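Local coordinates for protein mRNA-capping enzyme subunit alpha (Saccharomyces cerevisiae, PDB 3KYH) that catalyses the second step of mRNA capping, transferring GMP from GTP to the 5'-diphosphate end of RNA through a covalent enzyme-GMP intermediate, at residues 64-76 and 204-216. Sequence-based numbering, arbitrary orientation.
Sequences AHDYYVCEKTDGL and KHMDFSYQLVKVA
The phenol ring of Y68 carries the methylene of M206 on one face: M206 CG sits almost over its centre, 3.8 Å from the centroid, in a CH-pi contact. M206 SD adds an oblique Met-aromatic contact, a role suited to a polarisable, flexible thioether, whose bent chain goes on to lay CE against C70 SG. At the edge of the same ring Y68 CE2 meets F208 CD2 at 3.6 Å; the two aromatic side chains run side by side, their planes inclined at 33°. The imidazole of H205, in turn, offers its edge to E71, with a weak, bent bond from H205 NE2 to E71 OE2 of 3.1 Å. The carboxylate is turned 65° from that ring, and OE2 is also bonded to H224.

The backbones of the two segments pair antiparallel. V69 N donates nearly straight to D207 O (2.7 Å), while S209 N reaches Y67 O from above the carbonyl plane. Branched V69 suits the strand and points to the face opposite Y68 and C70, where V69 CG2 packs on L212 CD2 (3.7 Å) and V215 CG2 as helix 212-219 begins. Farther along, K204 is long enough to reach the T73 hydroxyl, its chain extended beyond CG: K204 NZ donates a hydrogen bond to T73 OG1, tip to tip, at 3.2 Å, with F153 adding a cation-pi partner.

The short 207-208 strand thus borders 67-73, which pairs on its other side with 229-233, in a mixed sheet of the nucleotidyltransferase domain. K72 points away from 204-216; K72 to G75 form the KxDG motif of covalent nucleotidyltransferases, whose lysine takes the GMP.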
# COMPACT_ATOMS: atom_id res chain seq x y z
N ALA C 64 -53.50 34.43 -23.32
CA ALA C 64 -53.40 35.75 -22.65
C ALA C 64 -52.24 36.71 -23.06
O ALA C 64 -52.04 37.77 -22.44
CB ALA C 64 -53.42 35.56 -21.13
N HIS C 65 -51.51 36.34 -24.11
CA HIS C 65 -50.35 37.10 -24.59
C HIS C 65 -50.28 37.12 -26.11
O HIS C 65 -51.25 36.73 -26.80
CB HIS C 65 -49.06 36.51 -24.02
CG HIS C 65 -48.83 36.82 -22.57
ND1 HIS C 65 -49.32 36.03 -21.55
CD2 HIS C 65 -48.15 37.83 -21.97
CE1 HIS C 65 -48.97 36.55 -20.39
NE2 HIS C 65 -48.26 37.65 -20.62
N ASP C 66 -49.12 37.56 -26.62
CA ASP C 66 -48.83 37.67 -28.05
C ASP C 66 -47.52 36.89 -28.24
O ASP C 66 -46.49 37.27 -27.68
CB ASP C 66 -48.67 39.14 -28.46
CG ASP C 66 -49.73 40.08 -27.86
OD1 ASP C 66 -50.29 40.89 -28.63
OD2 ASP C 66 -49.98 40.09 -26.62
N TYR C 67 -47.57 35.80 -29.01
CA TYR C 67 -46.51 34.78 -29.02
C TYR C 67 -45.85 34.48 -30.37
O TYR C 67 -46.39 34.81 -31.42
CB TYR C 67 -47.06 33.47 -28.47
CG TYR C 67 -46.64 33.12 -27.05
CD1 TYR C 67 -47.44 33.48 -25.95
CD2 TYR C 67 -45.49 32.35 -26.83
CE1 TYR C 67 -47.08 33.09 -24.66
CE2 TYR C 67 -45.10 31.99 -25.54
CZ TYR C 67 -45.90 32.36 -24.46
OH TYR C 67 -45.52 31.99 -23.19
N TYR C 68 -44.68 33.84 -30.29
CA TYR C 68 -43.83 33.48 -31.42
C TYR C 68 -43.66 31.97 -31.58
O TYR C 68 -43.72 31.19 -30.61
CB TYR C 68 -42.42 34.04 -31.20
CG TYR C 68 -42.16 35.50 -31.57
CD1 TYR C 68 -41.17 36.24 -30.90
CD2 TYR C 68 -42.86 36.14 -32.61
CE1 TYR C 68 -40.88 37.55 -31.24
CE2 TYR C 68 -42.60 37.47 -32.94
CZ TYR C 68 -41.60 38.16 -32.26
OH TYR C 68 -41.34 39.46 -32.60
N VAL C 69 -43.39 31.58 -32.83
CA VAL C 69 -42.94 30.23 -33.15
C VAL C 69 -41.93 30.12 -34.26
O VAL C 69 -42.10 30.68 -35.36
CB VAL C 69 -44.07 29.25 -33.50
CG1 VAL C 69 -44.62 28.61 -32.24
CG2 VAL C 69 -45.16 29.92 -34.36
N CYS C 70 -40.88 29.36 -33.95
CA CYS C 70 -39.97 28.81 -34.94
C CYS C 70 -39.80 27.35 -34.51
O CYS C 70 -40.18 27.00 -33.38
CB CYS C 70 -38.64 29.55 -34.91
SG CYS C 70 -37.88 29.71 -33.26
N GLU C 71 -39.33 26.52 -35.45
CA GLU C 71 -38.84 25.14 -35.19
C GLU C 71 -37.69 25.03 -34.16
O GLU C 71 -36.88 25.93 -34.07
CB GLU C 71 -38.36 24.56 -36.52
CG GLU C 71 -37.43 25.50 -37.32
CD GLU C 71 -35.93 25.24 -37.10
OE1 GLU C 71 -35.54 24.47 -36.19
OE2 GLU C 71 -35.12 25.80 -37.87
N LYS C 72 -37.62 23.93 -33.41
CA LYS C 72 -36.48 23.67 -32.49
C LYS C 72 -35.27 23.10 -33.26
O LYS C 72 -35.23 21.88 -33.52
CB LYS C 72 -36.87 22.73 -31.31
CG LYS C 72 -35.71 22.41 -30.36
CD LYS C 72 -35.99 21.44 -29.17
CE LYS C 72 -34.75 20.51 -28.85
NZ LYS C 72 -34.55 20.14 -27.42
N THR C 73 -34.30 23.96 -33.63
CA THR C 73 -33.05 23.50 -34.25
C THR C 73 -32.28 22.55 -33.34
O THR C 73 -32.11 22.85 -32.15
CB THR C 73 -32.10 24.65 -34.60
OG1 THR C 73 -32.08 25.60 -33.53
CG2 THR C 73 -32.52 25.34 -35.87
N ASP C 74 -31.85 21.41 -33.87
CA ASP C 74 -31.11 20.39 -33.10
C ASP C 74 -29.60 20.46 -33.34
O ASP C 74 -28.95 19.53 -33.87
CB ASP C 74 -31.68 18.97 -33.33
CG ASP C 74 -31.12 17.95 -32.33
OD1 ASP C 74 -29.94 17.54 -32.45
OD2 ASP C 74 -31.89 17.49 -31.44
N GLY C 75 -29.04 21.60 -32.93
CA GLY C 75 -27.59 21.77 -32.97
C GLY C 75 -26.97 21.67 -31.59
O GLY C 75 -27.45 20.91 -30.72
N LEU C 76 -25.91 22.45 -31.41
CA LEU C 76 -25.16 22.48 -30.18
C LEU C 76 -25.38 23.85 -29.60
O LEU C 76 -24.65 24.76 -29.98
CB LEU C 76 -23.67 22.27 -30.45
CG LEU C 76 -22.80 21.88 -29.24
CD1 LEU C 76 -23.11 20.46 -28.76
CD2 LEU C 76 -21.30 22.01 -29.51
N LYS C 204 -32.40 33.86 -36.73
CA LYS C 204 -33.44 32.83 -36.63
C LYS C 204 -34.72 33.39 -37.24
O LYS C 204 -35.24 34.46 -36.84
CB LYS C 204 -33.66 32.25 -35.22
CG LYS C 204 -34.18 30.80 -35.22
CD LYS C 204 -33.85 30.04 -33.92
CE LYS C 204 -34.35 28.57 -33.90
NZ LYS C 204 -34.17 27.84 -32.57
N HIS C 205 -35.14 32.69 -38.29
CA HIS C 205 -36.31 32.99 -39.10
C HIS C 205 -37.68 33.10 -38.35
O HIS C 205 -38.54 32.23 -38.52
CB HIS C 205 -36.36 31.92 -40.19
CG HIS C 205 -36.16 30.52 -39.67
ND1 HIS C 205 -35.62 29.51 -40.45
CD2 HIS C 205 -36.40 29.96 -38.45
CE1 HIS C 205 -35.57 28.39 -39.75
NE2 HIS C 205 -36.03 28.64 -38.54
N MET C 206 -37.90 34.19 -37.59
CA MET C 206 -39.08 34.27 -36.73
C MET C 206 -40.44 34.36 -37.43
O MET C 206 -40.54 34.97 -38.50
CB MET C 206 -38.94 35.41 -35.70
CG MET C 206 -39.57 35.09 -34.32
SD MET C 206 -38.51 34.35 -33.03
CE MET C 206 -37.67 33.01 -33.94
N ASP C 207 -41.44 33.72 -36.81
CA ASP C 207 -42.87 33.75 -37.20
C ASP C 207 -43.78 33.79 -35.97
O ASP C 207 -43.44 33.22 -34.94
CB ASP C 207 -43.23 32.52 -38.04
CG ASP C 207 -43.33 32.81 -39.55
OD1 ASP C 207 -43.59 33.98 -39.95
OD2 ASP C 207 -43.23 31.84 -40.34
N PHE C 208 -44.93 34.47 -36.05
CA PHE C 208 -45.84 34.59 -34.90
C PHE C 208 -46.65 33.31 -34.71
O PHE C 208 -46.81 32.55 -35.66
CB PHE C 208 -46.87 35.74 -35.04
CG PHE C 208 -46.31 37.03 -35.58
CD1 PHE C 208 -46.42 37.33 -36.94
CD2 PHE C 208 -45.74 37.97 -34.72
CE1 PHE C 208 -45.93 38.53 -37.45
CE2 PHE C 208 -45.23 39.17 -35.22
CZ PHE C 208 -45.34 39.46 -36.59
N SER C 209 -47.20 33.14 -33.50
CA SER C 209 -48.17 32.09 -33.13
C SER C 209 -49.17 31.65 -34.19
O SER C 209 -49.18 30.48 -34.54
CB SER C 209 -48.97 32.52 -31.87
OG SER C 209 -49.99 33.48 -32.18
N TYR C 210 -49.96 32.58 -34.71
CA TYR C 210 -51.12 32.28 -35.55
C TYR C 210 -50.79 31.67 -36.92
O TYR C 210 -51.63 31.66 -37.84
CB TYR C 210 -52.04 33.52 -35.67
CG TYR C 210 -51.54 34.61 -36.60
CD1 TYR C 210 -51.55 34.42 -37.98
CD2 TYR C 210 -51.11 35.85 -36.11
CE1 TYR C 210 -51.10 35.40 -38.86
CE2 TYR C 210 -50.65 36.85 -36.99
CZ TYR C 210 -50.65 36.60 -38.36
OH TYR C 210 -50.22 37.52 -39.30
N GLN C 211 -49.58 31.12 -37.03
CA GLN C 211 -49.05 30.59 -38.28
C GLN C 211 -48.58 29.13 -38.22
O GLN C 211 -48.00 28.63 -39.17
CB GLN C 211 -47.93 31.51 -38.79
CG GLN C 211 -48.41 32.89 -39.23
CD GLN C 211 -47.30 33.93 -39.27
OE1 GLN C 211 -46.92 34.44 -40.33
NE2 GLN C 211 -46.76 34.26 -38.10
N LEU C 212 -48.85 28.42 -37.12
CA LEU C 212 -48.47 27.00 -36.97
C LEU C 212 -48.68 26.21 -38.25
O LEU C 212 -47.82 25.41 -38.63
CB LEU C 212 -49.22 26.35 -35.80
CG LEU C 212 -49.17 27.09 -34.46
CD1 LEU C 212 -49.96 26.40 -33.36
CD2 LEU C 212 -47.72 27.33 -34.06
N VAL C 213 -49.84 26.45 -38.89
CA VAL C 213 -50.19 25.95 -40.23
C VAL C 213 -49.04 26.16 -41.21
O VAL C 213 -48.49 25.17 -41.71
CB VAL C 213 -51.48 26.61 -40.82
CG1 VAL C 213 -52.71 25.71 -40.63
CG2 VAL C 213 -51.70 28.03 -40.29
N LYS C 214 -48.69 27.43 -41.44
CA LYS C 214 -47.51 27.80 -42.22
C LYS C 214 -46.21 27.16 -41.66
O LYS C 214 -45.31 26.82 -42.45
CB LYS C 214 -47.37 29.35 -42.34
CG LYS C 214 -48.57 30.17 -42.92
CD LYS C 214 -48.70 30.14 -44.46
CE LYS C 214 -49.51 28.94 -44.99
NZ LYS C 214 -49.70 28.91 -46.47
N VAL C 215 -46.15 26.95 -40.34
CA VAL C 215 -44.96 26.40 -39.68
C VAL C 215 -44.76 24.92 -39.99
O VAL C 215 -43.95 24.61 -40.85
CB VAL C 215 -44.87 26.70 -38.16
CG1 VAL C 215 -43.52 26.29 -37.61
CG2 VAL C 215 -45.05 28.18 -37.89
N ALA C 216 -45.49 24.03 -39.32
CA ALA C 216 -45.34 22.58 -39.49
C ALA C 216 -45.14 22.07 -40.93
O ALA C 216 -44.30 21.20 -41.18
CB ALA C 216 -46.49 21.86 -38.80